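Local coordinates for protein glucose-6-phosphate dehydrogenase (Trypanosoma cruzi, PDB 5AQ1) that catalyses the NADP+-dependent oxidation of glucose 6-phosphate to 6-phosphogluconolactone, the first step of the pentose phosphate pathway, at residues 372-377 with 398-403; 394-399 with 406-411; 243-248 with 276-281. All coordinates share one frame; numbering follows the deposited sequence.

Contact 1 (372-377 with 398-403); sequences RLLDIR and IRAQPS. With BG6 (6-O-phosphono-beta-D-glucopyranose), chain F.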
loop_
_atom_site.group_PDB
_atom_site.type_symbol
_atom_site.label_atom_id
_atom_site.label_comp_id
_atom_site.label_asym_id
_atom_site.label_seq_id
_atom_site.Cartn_x
_atom_site.Cartn_y
_atom_site.Cartn_z
ATOM N N ARG B 372 12.555 -0.650 -36.331
ATOM C CA ARG B 372 13.245 -1.561 -35.439
ATOM C C ARG B 372 13.055 -1.044 -34.020
ATOM O O ARG B 372 13.359 0.114 -33.735
ATOM C CB ARG B 372 14.731 -1.626 -35.783
ATOM C CG ARG B 372 15.537 -2.514 -34.847
ATOM C CD ARG B 372 16.767 -3.090 -35.535
ATOM N NE ARG B 372 17.532 -3.951 -34.635
ATOM C CZ ARG B 372 18.454 -3.530 -33.769
ATOM N NH1 ARG B 372 18.761 -2.239 -33.658
ATOM N NH2 ARG B 372 19.081 -4.416 -33.002
ATOM N N LEU B 373 12.533 -1.891 -33.139
ATOM C CA LEU B 373 12.276 -1.488 -31.759
ATOM C C LEU B 373 12.244 -2.669 -30.808
ATOM O O LEU B 373 11.722 -3.736 -31.135
ATOM C CB LEU B 373 10.940 -0.745 -31.657
ATOM C CG LEU B 373 10.534 -0.242 -30.264
ATOM C CD1 LEU B 373 11.509 0.810 -29.753
ATOM C CD2 LEU B 373 9.120 0.313 -30.290
ATOM N N LEU B 374 12.828 -2.462 -29.633
ATOM C CA LEU B 374 12.615 -3.333 -28.488
ATOM C C LEU B 374 12.383 -2.433 -27.288
ATOM O O LEU B 374 13.316 -1.771 -26.822
ATOM C CB LEU B 374 13.821 -4.244 -28.242
ATOM C CG LEU B 374 13.725 -5.187 -27.035
ATOM C CD1 LEU B 374 12.629 -6.221 -27.235
ATOM C CD2 LEU B 374 15.061 -5.866 -26.793
ATOM N N ASP B 375 11.147 -2.385 -26.798
ATOM C CA ASP B 375 10.867 -1.605 -25.594
ATOM C C ASP B 375 9.892 -2.278 -24.645
ATOM O O ASP B 375 9.136 -3.182 -25.017
ATOM C CB ASP B 375 10.453 -0.152 -25.931
ATOM C CG ASP B 375 9.024 -0.019 -26.470
ATOM O OD1 ASP B 375 8.297 -1.026 -26.597
ATOM O OD2 ASP B 375 8.625 1.131 -26.765
ATOM N N ILE B 376 9.952 -1.821 -23.401
ATOM C CA ILE B 376 9.100 -2.294 -22.326
ATOM C C ILE B 376 8.320 -1.083 -21.843
ATOM O O ILE B 376 8.908 -0.031 -21.584
ATOM C CB ILE B 376 9.949 -2.862 -21.171
ATOM C CG1 ILE B 376 10.800 -4.040 -21.657
ATOM C CG2 ILE B 376 9.070 -3.299 -20.006
ATOM C CD1 ILE B 376 12.010 -4.309 -20.792
ATOM N N ARG B 377 7.004 -1.222 -21.736
ATOM C CA ARG B 377 6.160 -0.130 -21.259
ATOM C C ARG B 377 5.321 -0.568 -20.063
ATOM O O ARG B 377 4.437 -1.411 -20.194
ATOM C CB ARG B 377 5.274 0.387 -22.391
ATOM C CG ARG B 377 6.041 1.193 -23.424
ATOM C CD ARG B 377 5.271 1.330 -24.724
ATOM N NE ARG B 377 6.031 2.081 -25.727
ATOM C CZ ARG B 377 6.154 3.407 -25.762
ATOM N NH1 ARG B 377 5.571 4.174 -24.846
ATOM N NH2 ARG B 377 6.864 3.976 -26.723
ATOM N N ILE B 398 11.182 1.501 -20.877
ATOM C CA ILE B 398 12.556 1.037 -21.022
ATOM C C ILE B 398 12.752 0.628 -22.477
ATOM O O ILE B 398 12.117 -0.318 -22.944
ATOM C CB ILE B 398 12.853 -0.165 -20.106
ATOM C CG1 ILE B 398 12.706 0.235 -18.636
ATOM C CG2 ILE B 398 14.255 -0.709 -20.364
ATOM C CD1 ILE B 398 12.427 -0.935 -17.718
ATOM N N ARG B 399 13.604 1.358 -23.193
ATOM C CA ARG B 399 13.911 1.051 -24.593
ATOM C C ARG B 399 15.311 0.452 -24.686
ATOM O O ARG B 399 16.296 1.128 -24.411
ATOM C CB ARG B 399 13.817 2.311 -25.463
ATOM C CG ARG B 399 13.935 2.024 -26.951
ATOM C CD ARG B 399 13.713 3.256 -27.809
ATOM N NE ARG B 399 14.752 4.263 -27.601
ATOM C CZ ARG B 399 14.542 5.544 -27.295
ATOM N NH1 ARG B 399 13.313 6.035 -27.162
ATOM N NH2 ARG B 399 15.582 6.358 -27.131
ATOM N N ALA B 400 15.389 -0.818 -25.063
ATOM C CA ALA B 400 16.670 -1.513 -25.152
ATOM C C ALA B 400 17.382 -1.212 -26.463
ATOM O O ALA B 400 18.611 -1.196 -26.510
ATOM C CB ALA B 400 16.471 -3.011 -24.989
ATOM N N GLN B 401 16.606 -0.994 -27.525
ATOM C CA GLN B 401 17.156 -0.592 -28.822
ATOM C C GLN B 401 16.056 -0.035 -29.736
ATOM O O GLN B 401 14.903 -0.439 -29.619
ATOM C CB GLN B 401 17.839 -1.784 -29.508
ATOM C CG GLN B 401 16.870 -2.826 -30.058
ATOM C CD GLN B 401 17.456 -4.225 -30.129
ATOM O OE1 GLN B 401 18.553 -4.486 -29.628
ATOM N NE2 GLN B 401 16.716 -5.137 -30.751
ATOM N N PRO B 402 16.391 0.889 -30.638
ATOM C CA PRO B 402 17.703 1.510 -30.726
ATOM C C PRO B 402 17.830 2.637 -29.714
ATOM O O PRO B 402 16.865 2.948 -29.016
ATOM C CB PRO B 402 17.703 2.085 -32.138
ATOM C CG PRO B 402 16.285 2.463 -32.367
ATOM C CD PRO B 402 15.469 1.414 -31.662
ATOM N N SER B 403 19.013 3.240 -29.645
ATOM C CA SER B 403 19.256 4.399 -28.792
ATOM C C SER B 403 18.733 4.147 -27.379
ATOM O O SER B 403 17.783 4.787 -26.921
ATOM C CB SER B 403 18.604 5.639 -29.403
ATOM O OG SER B 403 18.866 6.783 -28.615
HETATM C C1 BG6 F . 17.419 -13.953 -33.076
HETATM C C2 BG6 F . 16.194 -14.379 -33.884
HETATM O O1 BG6 F . 17.520 -14.731 -31.877
HETATM O O5 BG6 F . 17.308 -12.569 -32.728
HETATM C C3 BG6 F . 16.067 -13.499 -35.116
HETATM O O2 BG6 F . 16.301 -15.753 -34.267
HETATM C C4 BG6 F . 15.995 -12.048 -34.669
HETATM O O3 BG6 F . 14.905 -13.829 -35.883
HETATM C C5 BG6 F . 17.241 -11.702 -33.864
HETATM O O4 BG6 F . 15.875 -11.202 -35.813
HETATM C C6 BG6 F . 17.229 -10.242 -33.419
HETATM O O6 BG6 F . 18.300 -9.984 -32.511
HETATM P P BG6 F . 18.715 -8.468 -32.167
HETATM O O1P BG6 F . 17.437 -7.817 -31.690
HETATM O O2P BG6 F . 19.747 -8.598 -31.082
HETATM O O3P BG6 F . 19.241 -7.941 -33.481
HETATM O O HOH W 1 14.144 -5.027 -32.259
#

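Contact 2 (394-399 with 406-411); sequences NELVIR and MYLKLT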
loop_
_atom_site.group_PDB
_atom_site.type_symbol
_atom_site.label_atom_id
_atom_site.label_comp_id
_atom_site.label_asym_id
_atom_site.label_seq_id
_atom_site.Cartn_x
_atom_site.Cartn_y
_atom_site.Cartn_z
ATOM N N ASN B 394 0.454 7.605 -16.397
ATOM C CA ASN B 394 1.908 7.562 -16.332
ATOM C C ASN B 394 2.405 6.283 -16.990
ATOM O O ASN B 394 1.688 5.286 -17.062
ATOM C CB ASN B 394 2.415 7.607 -14.886
ATOM C CG ASN B 394 2.052 8.889 -14.156
ATOM O OD1 ASN B 394 2.099 8.920 -12.929
ATOM N ND2 ASN B 394 1.692 9.945 -14.886
ATOM N N GLU B 395 3.643 6.314 -17.460
ATOM C CA GLU B 395 4.216 5.163 -18.134
ATOM C C GLU B 395 5.726 5.160 -17.957
ATOM O O GLU B 395 6.388 6.155 -18.244
ATOM C CB GLU B 395 3.853 5.208 -19.616
ATOM C CG GLU B 395 3.791 3.853 -20.289
ATOM C CD GLU B 395 3.596 3.969 -21.786
ATOM O OE1 GLU B 395 4.360 4.714 -22.433
ATOM O OE2 GLU B 395 2.680 3.321 -22.322
ATOM N N LEU B 396 6.263 4.057 -17.443
ATOM C CA LEU B 396 7.701 3.850 -17.442
ATOM C C LEU B 396 8.060 3.132 -18.735
ATOM O O LEU B 396 7.502 2.078 -19.041
ATOM C CB LEU B 396 8.144 3.019 -16.238
ATOM C CG LEU B 396 9.652 2.760 -16.107
ATOM C CD1 LEU B 396 10.428 4.058 -15.938
ATOM C CD2 LEU B 396 9.909 1.815 -14.945
ATOM N N VAL B 397 8.980 3.716 -19.492
ATOM C CA VAL B 397 9.407 3.150 -20.760
ATOM C C VAL B 397 10.882 2.782 -20.685
ATOM O O VAL B 397 11.723 3.644 -20.432
ATOM C CB VAL B 397 9.190 4.150 -21.908
ATOM C CG1 VAL B 397 9.564 3.524 -23.244
ATOM C CG2 VAL B 397 7.741 4.623 -21.915
ATOM N N ILE B 398 11.182 1.501 -20.877
ATOM C CA ILE B 398 12.556 1.037 -21.022
ATOM C C ILE B 398 12.752 0.628 -22.477
ATOM O O ILE B 398 12.117 -0.318 -22.944
ATOM C CB ILE B 398 12.853 -0.165 -20.106
ATOM C CG1 ILE B 398 12.706 0.235 -18.636
ATOM C CG2 ILE B 398 14.255 -0.709 -20.364
ATOM C CD1 ILE B 398 12.427 -0.935 -17.718
ATOM N N ARG B 399 13.604 1.358 -23.193
ATOM C CA ARG B 399 13.911 1.051 -24.593
ATOM C C ARG B 399 15.311 0.452 -24.686
ATOM O O ARG B 399 16.296 1.128 -24.411
ATOM C CB ARG B 399 13.817 2.311 -25.463
ATOM C CG ARG B 399 13.935 2.024 -26.951
ATOM C CD ARG B 399 13.713 3.256 -27.809
ATOM N NE ARG B 399 14.752 4.263 -27.601
ATOM C CZ ARG B 399 14.542 5.544 -27.295
ATOM N NH1 ARG B 399 13.313 6.035 -27.162
ATOM N NH2 ARG B 399 15.582 6.358 -27.131
ATOM N N MET B 406 15.898 4.925 -20.696
ATOM C CA MET B 406 14.797 4.727 -19.763
ATOM C C MET B 406 14.168 6.093 -19.501
ATOM O O MET B 406 14.875 7.066 -19.222
ATOM C CB MET B 406 15.290 4.099 -18.452
ATOM C CG MET B 406 14.170 3.751 -17.477
ATOM S SD MET B 406 14.637 2.632 -16.132
ATOM C CE MET B 406 15.710 3.693 -15.170
ATOM N N TYR B 407 12.848 6.179 -19.621
ATOM C CA TYR B 407 12.152 7.422 -19.299
ATOM C C TYR B 407 10.773 7.193 -18.695
ATOM O O TYR B 407 10.124 6.171 -18.944
ATOM C CB TYR B 407 12.077 8.363 -20.513
ATOM C CG TYR B 407 11.446 7.791 -21.767
ATOM C CD1 TYR B 407 12.206 7.078 -22.694
ATOM C CD2 TYR B 407 10.104 8.000 -22.049
ATOM C CE1 TYR B 407 11.636 6.571 -23.854
ATOM C CE2 TYR B 407 9.525 7.498 -23.203
ATOM C CZ TYR B 407 10.289 6.785 -24.101
ATOM O OH TYR B 407 9.704 6.291 -25.244
ATOM N N LEU B 408 10.351 8.161 -17.884
ATOM C CA LEU B 408 9.083 8.113 -17.165
ATOM C C LEU B 408 8.154 9.208 -17.687
ATOM O O LEU B 408 8.405 10.399 -17.486
ATOM C CB LEU B 408 9.332 8.299 -15.669
ATOM C CG LEU B 408 8.110 8.329 -14.755
ATOM C CD1 LEU B 408 7.380 6.994 -14.786
ATOM C CD2 LEU B 408 8.541 8.690 -13.343
ATOM N N LYS B 409 7.088 8.798 -18.365
ATOM C CA LYS B 409 6.122 9.737 -18.911
ATOM C C LYS B 409 5.148 10.145 -17.820
ATOM O O LYS B 409 4.558 9.289 -17.159
ATOM C CB LYS B 409 5.352 9.107 -20.066
ATOM C CG LYS B 409 6.223 8.691 -21.238
ATOM C CD LYS B 409 5.430 7.905 -22.267
ATOM C CE LYS B 409 4.547 8.809 -23.110
ATOM N NZ LYS B 409 3.751 8.027 -24.098
ATOM N N LEU B 410 4.983 11.451 -17.634
ATOM C CA LEU B 410 4.054 11.974 -16.646
ATOM C C LEU B 410 3.437 13.293 -17.102
ATOM O O LEU B 410 3.815 13.845 -18.135
ATOM C CB LEU B 410 4.733 12.116 -15.274
ATOM C CG LEU B 410 6.208 12.505 -15.168
ATOM C CD1 LEU B 410 6.493 13.821 -15.856
ATOM C CD2 LEU B 410 6.627 12.584 -13.709
ATOM N N THR B 411 2.466 13.773 -16.333
ATOM C CA THR B 411 1.787 15.030 -16.623
ATOM C C THR B 411 2.410 16.172 -15.815
ATOM O O THR B 411 2.773 15.998 -14.648
ATOM C CB THR B 411 0.288 14.914 -16.310
ATOM O OG1 THR B 411 -0.283 13.902 -17.144
ATOM C CG2 THR B 411 -0.433 16.232 -16.557
HETATM O O HOH W 2 0.822 11.185 -17.517
#

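Contact 3 (243-248 with 276-281); sequences VQITFK and QILSLL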
loop_
_atom_site.group_PDB
_atom_site.type_symbol
_atom_site.label_atom_id
_atom_site.label_comp_id
_atom_site.label_asym_id
_atom_site.label_seq_id
_atom_site.Cartn_x
_atom_site.Cartn_y
_atom_site.Cartn_z
ATOM N N VAL B 243 1.035 -3.887 -18.802
ATOM C CA VAL B 243 2.445 -4.024 -19.178
ATOM C C VAL B 243 2.545 -4.504 -20.625
ATOM O O VAL B 243 1.952 -5.523 -20.982
ATOM C CB VAL B 243 3.184 -5.017 -18.261
ATOM C CG1 VAL B 243 4.615 -5.236 -18.734
ATOM C CG2 VAL B 243 3.170 -4.523 -16.822
ATOM N N GLN B 244 3.288 -3.767 -21.449
ATOM C CA GLN B 244 3.470 -4.119 -22.855
ATOM C C GLN B 244 4.944 -4.365 -23.158
ATOM O O GLN B 244 5.800 -3.555 -22.802
ATOM C CB GLN B 244 2.933 -3.015 -23.765
ATOM C CG GLN B 244 2.740 -3.457 -25.210
ATOM C CD GLN B 244 2.385 -2.316 -26.142
ATOM O OE1 GLN B 244 1.329 -2.320 -26.767
ATOM N NE2 GLN B 244 3.270 -1.336 -26.241
ATOM N N ILE B 245 5.227 -5.491 -23.810
ATOM C CA ILE B 245 6.576 -5.831 -24.257
ATOM C C ILE B 245 6.540 -5.945 -25.778
ATOM O O ILE B 245 5.775 -6.744 -26.328
ATOM C CB ILE B 245 7.065 -7.152 -23.628
ATOM C CG1 ILE B 245 7.064 -7.044 -22.098
ATOM C CG2 ILE B 245 8.467 -7.486 -24.115
ATOM C CD1 ILE B 245 7.236 -8.365 -21.377
ATOM N N THR B 246 7.371 -5.149 -26.449
ATOM C CA THR B 246 7.281 -4.970 -27.899
ATOM C C THR B 246 8.588 -5.268 -28.631
ATOM O O THR B 246 9.652 -4.795 -28.243
ATOM C CB THR B 246 6.857 -3.532 -28.231
ATOM O OG1 THR B 246 5.591 -3.264 -27.619
ATOM C CG2 THR B 246 6.756 -3.319 -29.737
ATOM N N PHE B 247 8.476 -6.044 -29.708
ATOM C CA PHE B 247 9.591 -6.354 -30.595
ATOM C C PHE B 247 9.161 -6.019 -32.019
ATOM O O PHE B 247 8.143 -6.514 -32.495
ATOM C CB PHE B 247 9.962 -7.837 -30.466
ATOM C CG PHE B 247 10.888 -8.342 -31.538
ATOM C CD1 PHE B 247 10.381 -8.838 -32.734
ATOM C CD2 PHE B 247 12.263 -8.355 -31.345
ATOM C CE1 PHE B 247 11.226 -9.319 -33.724
ATOM C CE2 PHE B 247 13.114 -8.834 -32.336
ATOM C CZ PHE B 247 12.595 -9.319 -33.521
ATOM N N LYS B 248 9.932 -5.167 -32.686
ATOM C CA LYS B 248 9.692 -4.840 -34.092
ATOM C C LYS B 248 10.992 -4.891 -34.880
ATOM O O LYS B 248 12.054 -4.554 -34.359
ATOM C CB LYS B 248 9.108 -3.442 -34.234
ATOM C CG LYS B 248 7.834 -3.177 -33.458
ATOM C CD LYS B 248 7.295 -1.817 -33.864
ATOM C CE LYS B 248 6.184 -1.329 -32.957
ATOM N NZ LYS B 248 5.866 0.088 -33.294
ATOM N N GLN B 276 11.830 -14.109 -21.429
ATOM C CA GLN B 276 12.922 -13.791 -20.505
ATOM C C GLN B 276 12.700 -12.419 -19.876
ATOM O O GLN B 276 12.792 -12.257 -18.657
ATOM C CB GLN B 276 14.273 -13.817 -21.226
ATOM C CG GLN B 276 14.874 -15.204 -21.376
ATOM C CD GLN B 276 15.298 -15.808 -20.054
ATOM O OE1 GLN B 276 15.504 -15.098 -19.066
ATOM N NE2 GLN B 276 15.435 -17.128 -20.026
ATOM N N ILE B 277 12.408 -11.435 -20.722
ATOM C CA ILE B 277 12.082 -10.090 -20.256
ATOM C C ILE B 277 10.856 -10.133 -19.342
ATOM O O ILE B 277 10.853 -9.515 -18.280
ATOM C CB ILE B 277 11.858 -9.120 -21.439
ATOM C CG1 ILE B 277 13.197 -8.814 -22.116
ATOM C CG2 ILE B 277 11.213 -7.823 -20.972
ATOM C CD1 ILE B 277 13.073 -8.200 -23.492
ATOM N N LEU B 278 9.831 -10.876 -19.752
ATOM C CA LEU B 278 8.624 -11.038 -18.940
ATOM C C LEU B 278 8.959 -11.523 -17.534
ATOM O O LEU B 278 8.455 -10.979 -16.550
ATOM C CB LEU B 278 7.648 -12.018 -19.599
ATOM C CG LEU B 278 6.408 -12.406 -18.790
ATOM C CD1 LEU B 278 5.557 -11.187 -18.467
ATOM C CD2 LEU B 278 5.591 -13.440 -19.547
ATOM N N SER B 279 9.818 -12.539 -17.451
ATOM C CA SER B 279 10.170 -13.149 -16.171
ATOM C C SER B 279 10.911 -12.173 -15.266
ATOM O O SER B 279 10.677 -12.143 -14.061
ATOM C CB SER B 279 11.011 -14.411 -16.376
ATOM O OG SER B 279 12.316 -14.095 -16.829
ATOM N N LEU B 280 11.795 -11.368 -15.848
ATOM C CA LEU B 280 12.522 -10.359 -15.080
ATOM C C LEU B 280 11.596 -9.257 -14.560
ATOM O O LEU B 280 11.792 -8.756 -13.452
ATOM C CB LEU B 280 13.640 -9.749 -15.924
ATOM C CG LEU B 280 14.784 -10.701 -16.280
ATOM C CD1 LEU B 280 15.649 -10.111 -17.380
ATOM C CD2 LEU B 280 15.628 -11.023 -15.057
ATOM N N LEU B 281 10.593 -8.892 -15.354
ATOM C CA LEU B 281 9.640 -7.849 -14.973
ATOM C C LEU B 281 8.617 -8.297 -13.922
ATOM O O LEU B 281 8.029 -7.453 -13.253
ATOM C CB LEU B 281 8.880 -7.348 -16.205
ATOM C CG LEU B 281 9.691 -6.613 -17.270
ATOM C CD1 LEU B 281 8.886 -6.500 -18.554
ATOM C CD2 LEU B 281 10.128 -5.239 -16.784
#

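Contact 1 (372-377 with 398-403)
The guanidinium of Arg-372 lies over the side-chain amide of Gln-401. The two planes are stacked, 26° apart, and Arg-372 NH2 comes 3.3 Å from Gln-401 CD. Gln-401 NE2 is a donor like NH2, and OE1 lies at a poor angle, so the groups stack without a hydrogen bond. Both residues belong to the pocket of glucose 6-phosphate. Gln-401 NE2 gives a fairly straight hydrogen bond to phosphate oxygen O1P (2.9 Å). Gln-401 NE2 also donates to a water, 3.0 Å away, which reaches Leu-373 O only weakly. Gln-401 OE1 accepts from Lys-215, so both ends of the amide have a partner and its rotation is fixed. Arg-372 NH2 stays 3.6 Å from phosphate O3P, near the plane of its guanidinium. Its positive charge probably still helps to hold the phosphate.

The backbones pair as antiparallel strands with a classic beta bulge. Ala-400 and Gln-401 both face Leu-374. Leu-374 O takes a short bond from Ala-400 N (2.9 Å) and a weak one from Gln-401 N. Leu-374 N in turn donates to Gln-401 O. Beyond the bulge, Ile-376 and Ile-398 form a hydrogen-bonded pair. A cis peptide precedes Pro-402. Here Arg-399, bent at chi3 (65°), reaches along the loop and donates from NE to Pro-402 O at 2.9 Å. Arg-399 NH2 bonds Ser-403 O at 2.7 Å, in the guanidinium plane.

Strand 373-380 runs between strands 395-401 and 240-248 in the large mixed sheet. Helix 264-282 covers the face that carries Leu-374 and Ile-376, through Leu-274, Ile-277 and Leu-281.

Contact 2 (394-399 with 406-411)
This is a beta-hairpin contact between strands 395-401 and 405-413, near one edge of the large mixed sheet. Four backbone hydrogen bonds hold it, two in each of the pairs Glu-395/Lys-409 and Val-397/Tyr-407. Lys-409 N to Glu-395 O is 2.7 Å, and Val-397 N to Tyr-407 O is 2.8 Å and nearly straight. Leu-396/Leu-408 and Ile-398/Met-406 are the non-hydrogen-bonded pairs between and beyond them.

On the face of Val-397 and Tyr-407, the phenol ring lies flat over the valine. Val-397 CB sits 3.7 Å from the Tyr-407 ring centroid, 17° off the normal, in a CH-pi contact. Tyr-407 CG stands between its backbone N and carbonyl carbon (chi1 56°), which swings the ring back over the partner strand. Arg-399 NH1 approaches the same ring obliquely, 3.7 Å from Tyr-407 CE1. Its NE and NH2 are committed to the loop at Pro-402 and Ser-403. Glu-395 and Lys-409 run side by side, but their salt bridge is long, 3.8 Å between OE1 and NZ. Glu-395 is gripped more firmly by Arg-377 and Tyr-506.

The other face is apolar. Met-406 SD lies 4.0 Å from Ile-398 CG1, and Met-406 also packs on Leu-426 of the second subunit. Leu-408 meets Val-230 of that subunit. At the start of the strand, Asn-394 OD1 accepts from the backbone N of Val-230 of the second subunit.

The hairpin therefore has two chemistries. Charged groups, the tyrosine and Val-397 share one face. From the other, Met-406 and Leu-408 join the subunit interface, where apolar contacts meet the polar bond of Asn-394.

Contact 3 (243-248 with 276-281)
Two donors grip Gln-276 O inside helix 264-282. In the regular helical bond, Leu-280 N reaches Gln-276 O at 3.1 Å. The hydroxyl of Ser-279 is closer, and its OG donates to Gln-276 O at 2.6 Å. Both reach the carbonyl from the same face of its plane. With chi1 at 71°, the serine hydroxyl turns back along the helix and is satisfied within it. The amide of Gln-276 is engaged as well, by Lys-298 and Glu-462. These polar groups lie away from strand 240-248.

The side of the helix that meets the strand is apolar. Ile-245 is the centre of the contact, and its CD1 enters among three helix residues. Leu-281 CD1 is 3.8 Å from Ile-245 CD1, and the two side chains meet tip to tip. Ile-277 CG2 lies 4.0 Å from Ile-245 CD1, but here the side chains slide past each other in opposite directions. Leu-278 meets the methyl with its CA, 3.9 Å from Ile-245 CD1, and with its CB. In Ile-245, CG1 is opposite the carbonyl carbon (chi1 -59°), and the extended branch carries CD1 outward to the helix. Val-243 adds a looser touch, 4.5 Å from its CG1 to Leu-281 CD1.

The segment axes pass 10.0 Å apart, at 154°. The helix lies against the face of the sheet, running along the strand in the opposite sense. Leu-278 also touches Phe-361. The same helix carries Asp-268 and His-273, which hydrogen-bond the sugar phosphate.

No hydrogen bond crosses between the two segments. Across them the contact rests on buried methyl and methylene groups, while Gln-276 and Ser-279 find polar partners away from the strand.

From the N terminus, contact 3 comes first. It closes a 27-residue loop that leaves strand 240-248 and returns as helix 264-282. Contacts 1 and 2 follow it in series. Contact 1 spans 20 residues between strands 373-380 and 395-401. Contact 2 closes the short hairpin to strand 405-413, and begins on the strand where contact 1 ends. No contact is enclosed by another; contacts 1 and 2 overlap on strand 395-401. These two share Ile-398 and Arg-399, and the salt bridge from Arg-377 to Glu-395 links them. Contact 1 joins contact 3 through backbone pairing of strands 373-380 and 240-248. Together they tie four neighbouring strands of the mixed sheet to the helix on one face.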